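Local structure of EXOU (Pseudomonas aeruginosa, 4AKX) at residues B[90-95]-B[427-432]; B[80-84]-B[344-349]. The protein is a type III secretion toxin, probably acting as a patatin-like phospholipase, that is bound by its chaperone SpcU. One frame throughout, in Å; residues are numbered along the deposited sequence.

Contact 1: residues B[90-95]-B[427-432]; sequences AAYPGA and LQERLQ
Gly-94 and Gln-428 bring segment 90-95 so close to helix 423-441 that backbone lies on backbone, their CA atoms 3.8 Å apart. Two weakly polar contacts run through this point. Gly-94 CA sits 3.4 Å from Gln-428 O, with a bent C-H...O angle of 127°, and a turn further along helix 423-441 Gln-432 CA comes within 3.5 Å of Gly-94 O. Leu-431 CB packs against Gly-94 CA at 3.9 Å.

Apolar packing continues on one side of the glycine. With CG turned opposite its own backbone nitrogen (chi1 -163°), Leu-431 sends its CD2 methyl alongside the 90-95 chain between Ala-91 and Ala-95, and this methyl lies 3.8 Å from Ala-95 CB. Ala-91 also meets Leu-427, CB to CB at 3.9 Å. Beyond Leu-431 and Ala-95 lies Leu-347 of strand 343-348, so that the helix pair rests on the central sheet.

Polar contact across the two segments is carried by Gln-428. Its side chain runs out past CG in an extended form, and NE2 donates a weak hydrogen bond to Ala-90 O at 3.1 Å, bent to 132° at the hydrogen. The same NE2 passes Pro-93 CG at 3.5 Å, the two side chains crossing at a slant, while Lys-134 and Ser-137 of helix 130-137 also touch this glutamine.

The chemistry is therefore mainly van der Waals: small residues let helix 423-441 settle close on the turn after the glycine-rich loop, a loop that shapes the oxyanion hole in patatin relatives, and one weak, bent hydrogen bond from the glutamine amide adds a little directionality.

Contact 2: residues B[80-84]-B[344-349]; sequences LVLSG and NLILEF
The ring of Phe-349 turns its CD2 edge to the end of segment 80-84, where Gly-84 O lies near the ring plane, 3.3 Å from CD2. Ser-83 O approaches the same carbon obliquely. The ring also meets that of Tyr-92 with the planes inclined at about 55°. At the other end of the pairing, the Asn-344 amide reaches across to Val-81, its OD1 lying 3.9 Å from Val-81 CG2.

Between these ends the two chains run parallel, joined as neighbouring strands. Val-81 N donates to Leu-345 O at 3.0 Å, and Val-81 O accepts from Leu-347 N, so Val-81 bonds to the residues flanking its partner Ile-346. These are inner strands of the mixed sheet of the patatin-like domain: strand 110-114 bonds to the far side of 77-82, and strand 395-397 borders 343-348.

Leu-80, Leu-82, Leu-345 and Leu-347 share one face of the sheet, under helices 93-102 and 423-441. Here Leu-82 and Leu-347 lie side by side, CD1 to CD1 at 3.5 Å, and Leu-80 CD1 comes obliquely to Leu-347 CD1, at 4.0 Å. On the face bearing Val-81 and Ile-346, Val-81 CG1 stands beside Ile-346 CG2 at 4.1 Å.

The next backbone bond of the ladder runs from Ser-83 N to Leu-347 O, and Ser-83 OG adds a second donor to the same oxygen. Held between N and the carbonyl carbon by chi1 66°, this OG donates in the carbonyl plane to a lone pair of Leu-347 O at 2.7 Å.

From the N terminus, strand 77-82 supplies the first half of contact 2, and the glycine-rich loop leads from it into 90-95, the first half of contact 1. The chain then passes through strand 110-114 and the probable nucleophile elbow at Ser-115 before 344-349 closes a loop of 259 intervening residues. Contact 1 closes later, when helix 423-441 returns to 90-95 after 331 residues. The segments alternate, so the two loops cross. Their centres are about 13 Å apart, and they touch directly: Tyr-92 packs on Leu-82 and Ser-83. Together they tie strands 77-82 and 343-348 to the overlying helices 93-102 and 423-441.

Contact 1: residues B[90-95]-B[427-432]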
# COMPACT_ATOMS: atom_id res chain seq x y z
N ALA B 90 -8.03 -31.03 38.63
CA ALA B 90 -8.88 -31.63 39.66
C ALA B 90 -10.35 -31.30 39.40
O ALA B 90 -11.24 -31.80 40.09
CB ALA B 90 -8.47 -31.16 41.04
N ALA B 91 -10.58 -30.45 38.40
CA ALA B 91 -11.93 -30.15 37.92
C ALA B 91 -12.38 -31.21 36.92
O ALA B 91 -13.58 -31.52 36.82
CB ALA B 91 -11.97 -28.77 37.29
N TYR B 92 -11.40 -31.79 36.24
CA TYR B 92 -11.61 -32.71 35.11
C TYR B 92 -12.66 -33.82 35.32
O TYR B 92 -13.40 -34.14 34.39
CB TYR B 92 -10.28 -33.35 34.68
CG TYR B 92 -9.43 -32.51 33.75
CD1 TYR B 92 -10.00 -31.73 32.74
CD2 TYR B 92 -8.04 -32.53 33.84
CE1 TYR B 92 -9.22 -30.98 31.87
CE2 TYR B 92 -7.24 -31.79 32.98
CZ TYR B 92 -7.84 -31.01 31.99
OH TYR B 92 -7.04 -30.27 31.15
N PRO B 93 -12.72 -34.41 36.54
CA PRO B 93 -13.73 -35.45 36.79
C PRO B 93 -15.17 -34.93 36.83
O PRO B 93 -16.11 -35.74 36.78
CB PRO B 93 -13.33 -36.01 38.15
CG PRO B 93 -11.90 -35.64 38.32
CD PRO B 93 -11.75 -34.31 37.64
N GLY B 94 -15.34 -33.61 36.93
CA GLY B 94 -16.65 -33.00 36.73
C GLY B 94 -17.27 -33.44 35.41
O GLY B 94 -18.35 -34.05 35.38
N ALA B 95 -16.55 -33.17 34.32
CA ALA B 95 -16.95 -33.59 32.99
C ALA B 95 -17.13 -35.10 32.90
O ALA B 95 -18.11 -35.58 32.31
CB ALA B 95 -15.93 -33.13 31.96
N LEU B 427 -15.44 -27.50 42.02
CA LEU B 427 -15.01 -27.50 40.63
C LEU B 427 -15.50 -28.72 39.86
O LEU B 427 -15.81 -28.63 38.67
CB LEU B 427 -13.48 -27.38 40.55
CG LEU B 427 -12.95 -25.94 40.55
CD1 LEU B 427 -13.68 -24.99 41.53
CD2 LEU B 427 -11.44 -25.92 40.77
N GLN B 428 -15.62 -29.86 40.54
CA GLN B 428 -16.21 -31.04 39.93
C GLN B 428 -17.74 -30.94 39.86
O GLN B 428 -18.40 -31.85 39.36
CB GLN B 428 -15.79 -32.32 40.68
CG GLN B 428 -14.32 -32.69 40.54
CD GLN B 428 -13.85 -33.69 41.59
OE1 GLN B 428 -14.59 -34.03 42.52
NE2 GLN B 428 -12.61 -34.17 41.45
N GLU B 429 -18.30 -29.84 40.38
CA GLU B 429 -19.74 -29.56 40.27
C GLU B 429 -20.06 -28.50 39.20
O GLU B 429 -20.97 -28.68 38.38
CB GLU B 429 -20.33 -29.13 41.62
CG GLU B 429 -21.85 -29.08 41.64
CD GLU B 429 -22.40 -27.87 42.42
OE1 GLU B 429 -21.58 -27.03 42.95
OE2 GLU B 429 -23.65 -27.76 42.51
N ARG B 430 -19.33 -27.38 39.23
CA ARG B 430 -19.42 -26.36 38.19
C ARG B 430 -19.26 -26.97 36.79
O ARG B 430 -20.04 -26.69 35.88
CB ARG B 430 -18.36 -25.26 38.41
CG ARG B 430 -18.61 -24.38 39.63
CD ARG B 430 -17.39 -23.51 39.96
NE ARG B 430 -17.45 -22.18 39.33
CZ ARG B 430 -17.52 -21.02 39.99
NH1 ARG B 430 -17.53 -20.99 41.32
NH2 ARG B 430 -17.58 -19.88 39.32
N LEU B 431 -18.26 -27.84 36.64
CA LEU B 431 -18.00 -28.54 35.38
C LEU B 431 -19.11 -29.51 35.05
O LEU B 431 -19.71 -29.43 33.99
CB LEU B 431 -16.67 -29.28 35.43
CG LEU B 431 -16.15 -29.68 34.05
CD1 LEU B 431 -16.23 -28.48 33.11
CD2 LEU B 431 -14.73 -30.21 34.13
N GLN B 432 -19.36 -30.45 35.95
CA GLN B 432 -20.50 -31.32 35.81
C GLN B 432 -21.66 -30.56 35.16
O GLN B 432 -22.19 -31.01 34.15
CB GLN B 432 -20.91 -31.85 37.18
CG GLN B 432 -22.15 -32.72 37.20
CD GLN B 432 -21.89 -34.11 36.68
OE1 GLN B 432 -20.95 -34.77 37.11
NE2 GLN B 432 -22.72 -34.57 35.75

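Contact 2: residues B[80-84]-B[344-349]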
# COMPACT_ATOMS: atom_id res chain seq x y z
N LEU B 80 -12.70 -36.08 22.36
CA LEU B 80 -12.52 -35.32 23.60
C LEU B 80 -11.14 -34.68 23.57
O LEU B 80 -10.12 -35.39 23.60
CB LEU B 80 -12.64 -36.25 24.81
CG LEU B 80 -12.77 -35.65 26.21
CD1 LEU B 80 -13.46 -34.29 26.23
CD2 LEU B 80 -13.51 -36.62 27.12
N VAL B 81 -11.12 -33.35 23.48
CA VAL B 81 -9.87 -32.61 23.39
C VAL B 81 -9.66 -31.87 24.69
O VAL B 81 -10.46 -31.02 25.06
CB VAL B 81 -9.87 -31.61 22.21
CG1 VAL B 81 -8.59 -30.78 22.19
CG2 VAL B 81 -10.03 -32.34 20.88
N LEU B 82 -8.56 -32.19 25.37
CA LEU B 82 -8.29 -31.67 26.71
C LEU B 82 -7.10 -30.74 26.69
O LEU B 82 -5.98 -31.17 26.37
CB LEU B 82 -8.01 -32.83 27.66
CG LEU B 82 -8.80 -32.91 28.96
CD1 LEU B 82 -10.15 -32.25 28.80
CD2 LEU B 82 -8.98 -34.37 29.34
N SER B 83 -7.34 -29.47 26.99
CA SER B 83 -6.28 -28.47 26.92
C SER B 83 -5.58 -28.32 28.27
O SER B 83 -6.19 -28.51 29.32
CB SER B 83 -6.84 -27.14 26.46
OG SER B 83 -7.73 -26.62 27.44
N GLY B 84 -4.29 -28.00 28.24
CA GLY B 84 -3.43 -28.24 29.39
C GLY B 84 -3.39 -27.10 30.38
O GLY B 84 -4.43 -26.61 30.83
N ASN B 344 -16.38 -32.41 18.45
CA ASN B 344 -15.45 -32.39 19.55
C ASN B 344 -16.02 -31.72 20.76
O ASN B 344 -16.68 -30.69 20.66
CB ASN B 344 -14.19 -31.68 19.13
CG ASN B 344 -13.39 -32.48 18.16
OD1 ASN B 344 -12.85 -33.52 18.51
ND2 ASN B 344 -13.36 -32.04 16.91
N LEU B 345 -15.77 -32.31 21.92
CA LEU B 345 -15.97 -31.60 23.18
C LEU B 345 -14.63 -31.07 23.61
O LEU B 345 -13.71 -31.86 23.88
CB LEU B 345 -16.55 -32.53 24.25
CG LEU B 345 -17.06 -31.86 25.53
CD1 LEU B 345 -17.76 -30.54 25.28
CD2 LEU B 345 -17.97 -32.81 26.29
N ILE B 346 -14.48 -29.75 23.60
CA ILE B 346 -13.20 -29.17 23.85
C ILE B 346 -13.26 -28.48 25.18
O ILE B 346 -14.01 -27.52 25.34
CB ILE B 346 -12.82 -28.16 22.76
CG1 ILE B 346 -13.10 -28.73 21.37
CG2 ILE B 346 -11.35 -27.80 22.87
CD1 ILE B 346 -13.60 -27.71 20.35
N LEU B 347 -12.50 -28.99 26.15
CA LEU B 347 -12.40 -28.39 27.49
C LEU B 347 -11.14 -27.52 27.65
O LEU B 347 -10.01 -28.01 27.48
CB LEU B 347 -12.46 -29.47 28.57
CG LEU B 347 -13.77 -30.26 28.61
CD1 LEU B 347 -13.58 -31.61 29.24
CD2 LEU B 347 -14.86 -29.48 29.33
N GLU B 348 -11.35 -26.25 27.98
CA GLU B 348 -10.31 -25.22 27.95
C GLU B 348 -10.22 -24.47 29.27
O GLU B 348 -11.23 -24.30 29.96
CB GLU B 348 -10.59 -24.24 26.81
CG GLU B 348 -9.36 -23.73 26.08
CD GLU B 348 -9.69 -22.61 25.08
OE1 GLU B 348 -10.72 -21.92 25.27
OE2 GLU B 348 -8.91 -22.42 24.10
N PHE B 349 -9.01 -24.01 29.60
CA PHE B 349 -8.72 -23.34 30.90
C PHE B 349 -8.32 -21.87 30.80
O PHE B 349 -7.81 -21.42 29.76
CB PHE B 349 -7.63 -24.09 31.67
CG PHE B 349 -8.10 -25.36 32.27
CD1 PHE B 349 -9.18 -25.37 33.14
CD2 PHE B 349 -7.49 -26.56 31.95
CE1 PHE B 349 -9.63 -26.56 33.68
CE2 PHE B 349 -7.93 -27.75 32.49
CZ PHE B 349 -9.01 -27.75 33.36